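PDB 1FCQ: hyaluronoglucosaminidase from Apis mellifera, which hydrolyses hyaluronan as a family 56 glycosidase of bee venom, where it is also a major allergen. Local coordinates for residues I118-W123 against M206-K211; F164-L169 against M212-E217. One frame throughout, in Å; residues are numbered along the deposited sequence.

Contact 1 of 2, residues I118-W123 against M206-K211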
ATOM      1  N   ILE A 118      -0.476  -2.966 -14.634  1.00 14.36           N
ATOM      2  CA  ILE A 118      -1.481  -2.966 -15.684  1.00 13.77           C
ATOM      3  C   ILE A 118      -1.302  -1.628 -16.418  1.00 12.89           C
ATOM      4  O   ILE A 118      -1.511  -0.539 -15.895  1.00 15.96           O
ATOM      5  CB  ILE A 118      -2.933  -3.081 -15.209  1.00 17.45           C
ATOM      6  CG1 ILE A 118      -3.170  -4.341 -14.379  1.00 21.05           C
ATOM      7  CG2 ILE A 118      -3.894  -3.018 -16.405  1.00 19.15           C
ATOM      8  CD1 ILE A 118      -2.964  -5.642 -15.136  1.00 23.64           C
ATOM      9  N   PHE A 119      -0.911  -1.739 -17.690  1.00 15.35           N
ATOM     10  CA  PHE A 119      -0.611  -0.553 -18.497  1.00 16.08           C
ATOM     11  C   PHE A 119      -1.724   0.475 -18.448  1.00 17.10           C
ATOM     12  O   PHE A 119      -1.511   1.666 -18.194  1.00 19.05           O
ATOM     13  CB  PHE A 119      -0.393  -0.997 -19.945  1.00 19.09           C
ATOM     14  CG  PHE A 119       0.112   0.037 -20.905  1.00 17.92           C
ATOM     15  CD1 PHE A 119       1.448   0.393 -20.884  1.00 20.18           C
ATOM     16  CD2 PHE A 119      -0.722   0.608 -21.852  1.00 20.83           C
ATOM     17  CE1 PHE A 119       1.956   1.334 -21.769  1.00 22.14           C
ATOM     18  CE2 PHE A 119      -0.221   1.550 -22.746  1.00 21.83           C
ATOM     19  CZ  PHE A 119       1.118   1.899 -22.696  1.00 19.82           C
ATOM     20  N   ARG A 120      -2.951   0.020 -18.676  1.00 16.46           N
ATOM     21  CA  ARG A 120      -4.102   0.901 -18.708  1.00 15.92           C
ATOM     22  C   ARG A 120      -4.336   1.716 -17.457  1.00 18.73           C
ATOM     23  O   ARG A 120      -4.774   2.870 -17.543  1.00 20.52           O
ATOM     24  CB  ARG A 120      -5.358   0.067 -19.017  1.00 17.00           C
ATOM     25  CG  ARG A 120      -6.599   0.954 -19.179  1.00 18.76           C
ATOM     26  CD  ARG A 120      -7.817   0.031 -19.324  1.00 21.17           C
ATOM     27  NE  ARG A 120      -8.155  -0.480 -18.000  1.00 22.28           N
ATOM     28  CZ  ARG A 120      -8.947   0.048 -17.083  1.00 22.00           C
ATOM     29  NH1 ARG A 120      -9.620   1.172 -17.297  1.00 24.06           N
ATOM     30  NH2 ARG A 120      -9.089  -0.571 -15.913  1.00 23.68           N
ATOM     31  N   GLN A 121      -3.999   1.190 -16.277  1.00 16.35           N
ATOM     32  CA  GLN A 121      -4.227   1.897 -15.026  1.00 16.23           C
ATOM     33  C   GLN A 121      -3.244   3.001 -14.710  1.00 19.78           C
ATOM     34  O   GLN A 121      -3.396   3.696 -13.690  1.00 20.89           O
ATOM     35  CB  GLN A 121      -4.266   0.884 -13.871  1.00 16.36           C
ATOM     36  CG  GLN A 121      -5.458  -0.053 -13.961  1.00 17.98           C
ATOM     37  CD  GLN A 121      -5.390  -1.197 -12.964  1.00 21.27           C
ATOM     38  OE1 GLN A 121      -5.887  -2.309 -13.193  1.00 23.84           O
ATOM     39  NE2 GLN A 121      -4.761  -0.896 -11.844  1.00 13.73           N
ATOM     40  N   ASN A 122      -2.211   3.190 -15.520  1.00 17.02           N
ATOM     41  CA  ASN A 122      -1.277   4.297 -15.325  1.00 16.41           C
ATOM     42  C   ASN A 122      -1.873   5.568 -15.937  1.00 20.15           C
ATOM     43  O   ASN A 122      -1.394   6.107 -16.945  1.00 19.65           O
ATOM     44  CB  ASN A 122       0.080   3.913 -15.920  1.00 17.35           C
ATOM     45  CG  ASN A 122       0.669   2.781 -15.070  1.00 17.49           C
ATOM     46  OD1 ASN A 122       1.138   3.081 -13.972  1.00 18.30           O
ATOM     47  ND2 ASN A 122       0.607   1.564 -15.586  1.00 16.48           N
ATOM     48  N   TRP A 123      -2.891   6.111 -15.278  1.00 23.46           N
ATOM     49  CA  TRP A 123      -3.604   7.291 -15.705  1.00 26.29           C
ATOM     50  C   TRP A 123      -3.101   8.548 -14.990  1.00 21.74           C
ATOM     51  O   TRP A 123      -2.336   8.509 -14.039  1.00 26.10           O
ATOM     52  CB  TRP A 123      -5.096   7.243 -15.374  1.00 30.15           C
ATOM     53  CG  TRP A 123      -5.958   6.128 -15.836  1.00 33.05           C
ATOM     54  CD1 TRP A 123      -6.371   5.878 -17.116  1.00 33.04           C
ATOM     55  CD2 TRP A 123      -6.567   5.114 -15.020  1.00 30.18           C
ATOM     56  NE1 TRP A 123      -7.176   4.769 -17.147  1.00 33.52           N
ATOM     57  CE2 TRP A 123      -7.316   4.281 -15.873  1.00 31.17           C
ATOM     58  CE3 TRP A 123      -6.548   4.825 -13.651  1.00 28.00           C
ATOM     59  CZ2 TRP A 123      -8.033   3.180 -15.405  1.00 31.40           C
ATOM     60  CZ3 TRP A 123      -7.266   3.740 -13.188  1.00 25.99           C
ATOM     61  CH2 TRP A 123      -8.000   2.924 -14.060  1.00 25.69           C
ATOM     62  N   MET A 206     -11.797  -4.502 -11.987  1.00 15.03           N
ATOM     63  CA  MET A 206     -12.143  -5.766 -11.340  1.00 14.63           C
ATOM     64  C   MET A 206     -11.645  -6.914 -12.214  1.00 13.01           C
ATOM     65  O   MET A 206     -11.085  -7.872 -11.689  1.00 12.97           O
ATOM     66  CB  MET A 206     -13.642  -5.882 -11.073  1.00 18.42           C
ATOM     67  CG  MET A 206     -14.093  -4.822 -10.063  1.00 17.95           C
ATOM     68  SD  MET A 206     -15.826  -5.128  -9.653  1.00 24.35           S
ATOM     69  CE  MET A 206     -16.595  -5.102 -11.241  1.00 27.23           C
ATOM     70  N   GLN A 207     -11.864  -6.797 -13.522  1.00 16.56           N
ATOM     71  CA  GLN A 207     -11.427  -7.828 -14.450  1.00 17.89           C
ATOM     72  C   GLN A 207      -9.901  -7.965 -14.467  1.00 17.21           C
ATOM     73  O   GLN A 207      -9.383  -9.089 -14.420  1.00 17.08           O
ATOM     74  CB  GLN A 207     -11.913  -7.547 -15.870  1.00 16.87           C
ATOM     75  CG  GLN A 207     -13.407  -7.311 -16.011  1.00 26.61           C
ATOM     76  CD  GLN A 207     -13.835  -7.183 -17.459  1.00 38.05           C
ATOM     77  OE1 GLN A 207     -13.744  -6.114 -18.065  1.00 45.65           O
ATOM     78  NE2 GLN A 207     -14.305  -8.266 -18.073  1.00 45.53           N
ATOM     79  N   GLU A 208      -9.212  -6.830 -14.474  1.00 15.89           N
ATOM     80  CA  GLU A 208      -7.747  -6.855 -14.423  1.00 15.31           C
ATOM     81  C   GLU A 208      -7.266  -7.434 -13.103  1.00 19.29           C
ATOM     82  O   GLU A 208      -6.286  -8.189 -13.088  1.00 17.34           O
ATOM     83  CB  GLU A 208      -7.202  -5.456 -14.703  1.00 17.24           C
ATOM     84  CG  GLU A 208      -7.494  -5.082 -16.162  1.00 16.35           C
ATOM     85  CD  GLU A 208      -7.457  -3.582 -16.378  1.00 17.74           C
ATOM     86  OE1 GLU A 208      -7.430  -2.804 -15.403  1.00 18.45           O
ATOM     87  OE2 GLU A 208      -7.455  -3.194 -17.570  1.00 22.23           O
ATOM     88  N   ASN A 209      -7.937  -7.181 -11.972  1.00 15.07           N
ATOM     89  CA  ASN A 209      -7.518  -7.818 -10.724  1.00 10.81           C
ATOM     90  C   ASN A 209      -7.695  -9.329 -10.793  1.00 14.75           C
ATOM     91  O   ASN A 209      -6.876 -10.081 -10.271  1.00 17.44           O
ATOM     92  CB  ASN A 209      -8.319  -7.260  -9.539  1.00 13.90           C
ATOM     93  CG  ASN A 209      -7.887  -5.853  -9.182  1.00 17.18           C
ATOM     94  OD1 ASN A 209      -6.752  -5.439  -9.427  1.00 16.28           O
ATOM     95  ND2 ASN A 209      -8.797  -5.118  -8.532  1.00 16.13           N
ATOM     96  N   ASP A 210      -8.792  -9.759 -11.440  1.00 13.37           N
ATOM     97  CA  ASP A 210      -9.047 -11.185 -11.572  1.00 22.38           C
ATOM     98  C   ASP A 210      -7.924 -11.863 -12.357  1.00 16.85           C
ATOM     99  O   ASP A 210      -7.619 -13.013 -12.025  1.00 29.35           O
ATOM    100  CB  ASP A 210     -10.354 -11.474 -12.312  1.00 23.47           C
ATOM    101  CG  ASP A 210     -11.601 -11.002 -11.613  1.00 23.16           C
ATOM    102  OD1 ASP A 210     -11.629 -10.816 -10.389  1.00 19.79           O
ATOM    103  OD2 ASP A 210     -12.613 -10.784 -12.320  1.00 22.77           O
ATOM    104  N   LYS A 211      -7.337 -11.195 -13.332  1.00 18.76           N
ATOM    105  CA  LYS A 211      -6.307 -11.835 -14.148  1.00 26.70           C
ATOM    106  C   LYS A 211      -4.909 -11.666 -13.585  1.00 28.53           C
ATOM    107  O   LYS A 211      -3.910 -12.103 -14.164  1.00 32.17           O
ATOM    108  CB  LYS A 211      -6.389 -11.341 -15.593  1.00 34.27           C
ATOM    109  CG  LYS A 211      -6.421  -9.846 -15.789  1.00 40.09           C
ATOM    110  CD  LYS A 211      -5.064  -9.172 -15.701  1.00 40.03           C
ATOM    111  CE  LYS A 211      -4.474  -8.916 -17.082  1.00 47.03           C
ATOM    112  NZ  LYS A 211      -5.123  -7.755 -17.754  1.00 37.20           N
TER

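Contact 2 of 2, residues F164-L169 against M212-E217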
ATOM      1  N   PHE A 164       9.234  -7.421 -12.335  1.00 12.83           N
ATOM      2  CA  PHE A 164       9.774  -6.680 -11.206  1.00 13.14           C
ATOM      3  C   PHE A 164       8.945  -6.904  -9.940  1.00 12.44           C
ATOM      4  O   PHE A 164       9.519  -7.140  -8.874  1.00 12.73           O
ATOM      5  CB  PHE A 164       9.876  -5.183 -11.554  1.00 16.75           C
ATOM      6  CG  PHE A 164      11.191  -4.810 -12.198  1.00 13.75           C
ATOM      7  CD1 PHE A 164      11.400  -4.949 -13.559  1.00 16.99           C
ATOM      8  CD2 PHE A 164      12.243  -4.356 -11.420  1.00 17.81           C
ATOM      9  CE1 PHE A 164      12.607  -4.613 -14.138  1.00 18.99           C
ATOM     10  CE2 PHE A 164      13.462  -4.037 -11.979  1.00 17.47           C
ATOM     11  CZ  PHE A 164      13.648  -4.165 -13.347  1.00 15.40           C
ATOM     12  N   MET A 165       7.615  -6.790 -10.059  1.00 13.32           N
ATOM     13  CA  MET A 165       6.807  -6.961  -8.841  1.00 12.76           C
ATOM     14  C   MET A 165       6.833  -8.391  -8.328  1.00 13.03           C
ATOM     15  O   MET A 165       6.970  -8.657  -7.127  1.00 12.54           O
ATOM     16  CB  MET A 165       5.371  -6.491  -9.069  1.00 14.32           C
ATOM     17  CG  MET A 165       5.268  -4.965  -9.153  1.00 14.48           C
ATOM     18  SD  MET A 165       3.552  -4.416  -9.251  1.00 14.74           S
ATOM     19  CE  MET A 165       2.955  -4.784  -7.598  1.00 12.42           C
ATOM     20  N   GLU A 166       6.649  -9.365  -9.217  1.00 14.27           N
ATOM     21  CA  GLU A 166       6.627 -10.754  -8.751  1.00 15.46           C
ATOM     22  C   GLU A 166       7.969 -11.200  -8.217  1.00 13.40           C
ATOM     23  O   GLU A 166       8.009 -11.870  -7.189  1.00 14.85           O
ATOM     24  CB  GLU A 166       6.120 -11.643  -9.878  1.00 18.37           C
ATOM     25  CG  GLU A 166       5.818 -13.056  -9.415  1.00 17.00           C
ATOM     26  CD  GLU A 166       5.195 -13.912 -10.494  1.00 18.69           C
ATOM     27  OE1 GLU A 166       4.943 -13.432 -11.622  1.00 19.43           O
ATOM     28  OE2 GLU A 166       4.946 -15.105 -10.179  1.00 20.09           O
ATOM     29  N   GLU A 167       9.085 -10.840  -8.864  1.00 13.85           N
ATOM     30  CA  GLU A 167      10.375 -11.279  -8.372  1.00 14.24           C
ATOM     31  C   GLU A 167      10.738 -10.684  -7.033  1.00 15.78           C
ATOM     32  O   GLU A 167      11.314 -11.353  -6.180  1.00 16.16           O
ATOM     33  CB  GLU A 167      11.488 -10.967  -9.382  1.00 19.45           C
ATOM     34  CG  GLU A 167      11.527 -11.959 -10.525  1.00 19.70           C
ATOM     35  CD  GLU A 167      11.716 -13.384 -10.010  1.00 26.10           C
ATOM     36  OE1 GLU A 167      12.604 -13.681  -9.198  1.00 24.75           O
ATOM     37  OE2 GLU A 167      10.899 -14.198 -10.452  1.00 27.64           O
ATOM     38  N   THR A 168      10.350  -9.425  -6.830  1.00 14.60           N
ATOM     39  CA  THR A 168      10.622  -8.761  -5.555  1.00 12.22           C
ATOM     40  C   THR A 168       9.835  -9.445  -4.432  1.00 11.92           C
ATOM     41  O   THR A 168      10.364  -9.662  -3.343  1.00 14.36           O
ATOM     42  CB  THR A 168      10.250  -7.275  -5.619  1.00 10.90           C
ATOM     43  OG1 THR A 168      10.942  -6.705  -6.746  1.00 13.42           O
ATOM     44  CG2 THR A 168      10.665  -6.554  -4.355  1.00 13.08           C
ATOM     45  N   LEU A 169       8.565  -9.730  -4.725  1.00 13.20           N
ATOM     46  CA  LEU A 169       7.734 -10.386  -3.702  1.00  9.82           C
ATOM     47  C   LEU A 169       8.275 -11.781  -3.419  1.00 12.22           C
ATOM     48  O   LEU A 169       8.334 -12.175  -2.250  1.00 13.60           O
ATOM     49  CB  LEU A 169       6.291 -10.437  -4.223  1.00 11.59           C
ATOM     50  CG  LEU A 169       5.301 -11.197  -3.334  1.00 12.92           C
ATOM     51  CD1 LEU A 169       5.151 -10.542  -1.969  1.00 15.06           C
ATOM     52  CD2 LEU A 169       3.943 -11.259  -4.038  1.00 16.47           C
ATOM     53  N   MET A 212      -4.800 -11.042 -12.420  1.00 19.35           N
ATOM     54  CA  MET A 212      -3.527 -10.816 -11.765  1.00 16.59           C
ATOM     55  C   MET A 212      -3.248 -11.846 -10.685  1.00 20.97           C
ATOM     56  O   MET A 212      -2.694 -11.581  -9.623  1.00 16.86           O
ATOM     57  CB  MET A 212      -3.449  -9.403 -11.179  1.00 17.20           C
ATOM     58  CG  MET A 212      -2.627  -8.475 -12.076  1.00 23.22           C
ATOM     59  SD  MET A 212      -2.680  -6.763 -11.539  1.00 24.05           S
ATOM     60  CE  MET A 212      -1.978  -6.825  -9.902  1.00 20.65           C
ATOM     61  N   SER A 213      -3.533 -13.119 -10.994  1.00 21.99           N
ATOM     62  CA  SER A 213      -3.267 -14.245 -10.117  1.00 23.12           C
ATOM     63  C   SER A 213      -1.786 -14.406  -9.833  1.00 23.16           C
ATOM     64  O   SER A 213      -1.377 -14.797  -8.737  1.00 20.72           O
ATOM     65  CB  SER A 213      -3.846 -15.523 -10.753  1.00 28.16           C
ATOM     66  OG  SER A 213      -5.248 -15.311 -10.896  1.00 36.43           O
ATOM     67  N   TRP A 214      -0.924 -13.970 -10.763  1.00 15.96           N
ATOM     68  CA  TRP A 214       0.506 -14.030 -10.551  1.00 18.17           C
ATOM     69  C   TRP A 214       0.876 -13.218  -9.303  1.00 19.77           C
ATOM     70  O   TRP A 214       1.840 -13.569  -8.644  1.00 20.83           O
ATOM     71  CB  TRP A 214       1.276 -13.515 -11.758  1.00 21.41           C
ATOM     72  CG  TRP A 214       0.958 -12.117 -12.191  1.00 19.89           C
ATOM     73  CD1 TRP A 214       0.077 -11.745 -13.155  1.00 16.29           C
ATOM     74  CD2 TRP A 214       1.519 -10.903 -11.678  1.00 20.94           C
ATOM     75  NE1 TRP A 214       0.051 -10.374 -13.296  1.00 18.75           N
ATOM     76  CE2 TRP A 214       0.937  -9.845 -12.394  1.00 17.04           C
ATOM     77  CE3 TRP A 214       2.457 -10.628 -10.675  1.00 14.78           C
ATOM     78  CZ2 TRP A 214       1.258  -8.506 -12.152  1.00 16.69           C
ATOM     79  CZ3 TRP A 214       2.778  -9.293 -10.438  1.00 20.10           C
ATOM     80  CH2 TRP A 214       2.177  -8.260 -11.174  1.00 15.75           C
ATOM     81  N   LEU A 215       0.147 -12.132  -9.029  1.00 17.82           N
ATOM     82  CA  LEU A 215       0.427 -11.350  -7.833  1.00 13.43           C
ATOM     83  C   LEU A 215      -0.343 -11.834  -6.613  1.00 14.37           C
ATOM     84  O   LEU A 215       0.230 -12.142  -5.571  1.00 15.34           O
ATOM     85  CB  LEU A 215       0.111  -9.860  -8.068  1.00 13.88           C
ATOM     86  CG  LEU A 215       0.415  -8.961  -6.851  1.00 14.50           C
ATOM     87  CD1 LEU A 215       1.894  -9.019  -6.490  1.00 18.70           C
ATOM     88  CD2 LEU A 215      -0.034  -7.537  -7.131  1.00 15.21           C
ATOM     89  N   PHE A 216      -1.670 -11.919  -6.756  1.00 14.97           N
ATOM     90  CA  PHE A 216      -2.500 -12.254  -5.592  1.00 12.87           C
ATOM     91  C   PHE A 216      -2.338 -13.659  -5.084  1.00 16.32           C
ATOM     92  O   PHE A 216      -2.465 -13.851  -3.865  1.00 18.56           O
ATOM     93  CB  PHE A 216      -3.945 -11.872  -5.922  1.00 13.55           C
ATOM     94  CG  PHE A 216      -4.061 -10.387  -6.208  1.00 13.90           C
ATOM     95  CD1 PHE A 216      -4.556  -9.921  -7.400  1.00 12.63           C
ATOM     96  CD2 PHE A 216      -3.674  -9.473  -5.231  1.00 14.69           C
ATOM     97  CE1 PHE A 216      -4.663  -8.566  -7.660  1.00 15.62           C
ATOM     98  CE2 PHE A 216      -3.764  -8.116  -5.482  1.00 15.67           C
ATOM     99  CZ  PHE A 216      -4.270  -7.667  -6.681  1.00 16.22           C
ATOM    100  N   GLU A 217      -1.999 -14.644  -5.921  1.00 15.37           N
ATOM    101  CA  GLU A 217      -1.788 -15.988  -5.364  1.00 19.97           C
ATOM    102  C   GLU A 217      -0.455 -16.054  -4.625  1.00 17.58           C
ATOM    103  O   GLU A 217      -0.281 -16.866  -3.714  1.00 21.62           O
ATOM    104  CB  GLU A 217      -1.903 -17.047  -6.464  1.00 19.32           C
ATOM    105  CG  GLU A 217      -3.251 -16.969  -7.168  1.00 34.45           C
ATOM    106  CD  GLU A 217      -3.956 -18.291  -7.367  1.00 46.31           C
ATOM    107  OE1 GLU A 217      -4.634 -18.463  -8.407  1.00 44.29           O
ATOM    108  OE2 GLU A 217      -3.853 -19.161  -6.474  1.00 52.99           O
TER

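Contact 1 of 2, residues I118-W123 against M206-K211
E208 reaches from its helix into the loop 118-123, and its carboxylate is gripped side-on by the guanidinium of R120, each oxygen taking one nitrogen. R120 NE donates to E208 OE2 over 2.8 Å with an N-H...O angle of 160°, arriving on the syn side of that oxygen and close to the carboxylate plane. The second bond, from R120 NH2 to E208 OE1, is also 2.8 Å long and straighter at 170°, but here the nitrogen stands above the carboxylate plane. The two planes are 41° apart, consistent with one oxygen being met near its plane and the other from above, while the carboxylate still lies at the guanidinium's edge. R120 gets there by running extended through its first two torsions, CG anti to the backbone N, and then bending at chi3, which swings NE and NH2 round to face the acid. Two bonds of different direction fix the rotation of both groups. The fold is a seven-stranded (beta/alpha) TIM barrel, and the pair joins the loop between strand 107-111 and helix 127-140 to helix 203-210. R120 NH2 has a second acidic partner in E202, so one arginine bridges two carboxylates. I118 supplies an apolar flank: its CG2 lies 3.6 Å from E208 CD, against the carbon of the carboxylate, and its CG1 approaches E208 CB at 4.2 Å. With E208 buried, this aliphatic flank probably strengthens the attraction between the two charges by keeping water from that side. I118 CD1 points on toward K211, whose chain is folded back by successive bends so that NZ comes within 4.0 Å of that methyl, tip to tip, with K211 exposed to solvent.

Contact 2 of 2, residues F164-L169 against M212-E217
The indole of W214 lays its six-membered end against the backbone-proximal part of M165 and E166, two successive residues of helix 146-175. W214 CZ3 comes 4.1 Å from M165 CB, which sits near the ring plane, so the methionine meets an edge. E166 adds the next layer: its CB is 3.9 Å from W214 CE3, and its extended chain then carries the carboxylate obliquely past the start of the tryptophan side chain, where OE1 lies 3.7 Å from W214 CB. Carboxylate and indole planes are 26° apart; the carboxylate oxygen rests against the methylene carbon, so this is packing and not a hydrogen bond. The torsion of W214 accounts for this placement: with chi1 at 57° its CG stands between the backbone N and the carbonyl carbon, which turns the six-membered end toward M165 and E166, while one ring face rests, offset, over L215 CB.

L215 forms the buried half of the interface, its two methyl branches divided between two partners one helical turn apart. CD2 receives the terminal methyl of M165, with L215 CD2 and M165 CE 4.1 Å apart, brought round by the bend at the thioether (chi3 70°). CD1 meets L169 CD2 at 3.9 Å, the two leucines crossing at about a right angle. Spaced four residues apart, M165 and L169 present one face of their helix to the short helix 213-216. Strand 180-183 of the barrel adjoins this layer: Y183 touches both L169 and L215 and donates its hydroxyl to M165 O, while W181 packs on L169, so that the strand backs both helices.

Overall arrangement
Contacts 1 and 2 have their centres about 14 Å apart, and both belong to the one barrel domain. Their segments alternate along the chain, in the order 118-123, 164-169, 206-211 and 212-217. Because helix 203-210 leads directly into helix 213-216, one continuous piece of chain holds the loop after strand 107-111 in contact 1 and helix 146-175 in contact 2. The two contacts also touch: I118 CG1 lies 3.8 Å from M212 SD, and N209 O lies 3.7 Å from F216 CD1. A charged clasp and an apolar layer thus join successive connections of the barrel, between its strands 107-111, 180-183 and 221-222.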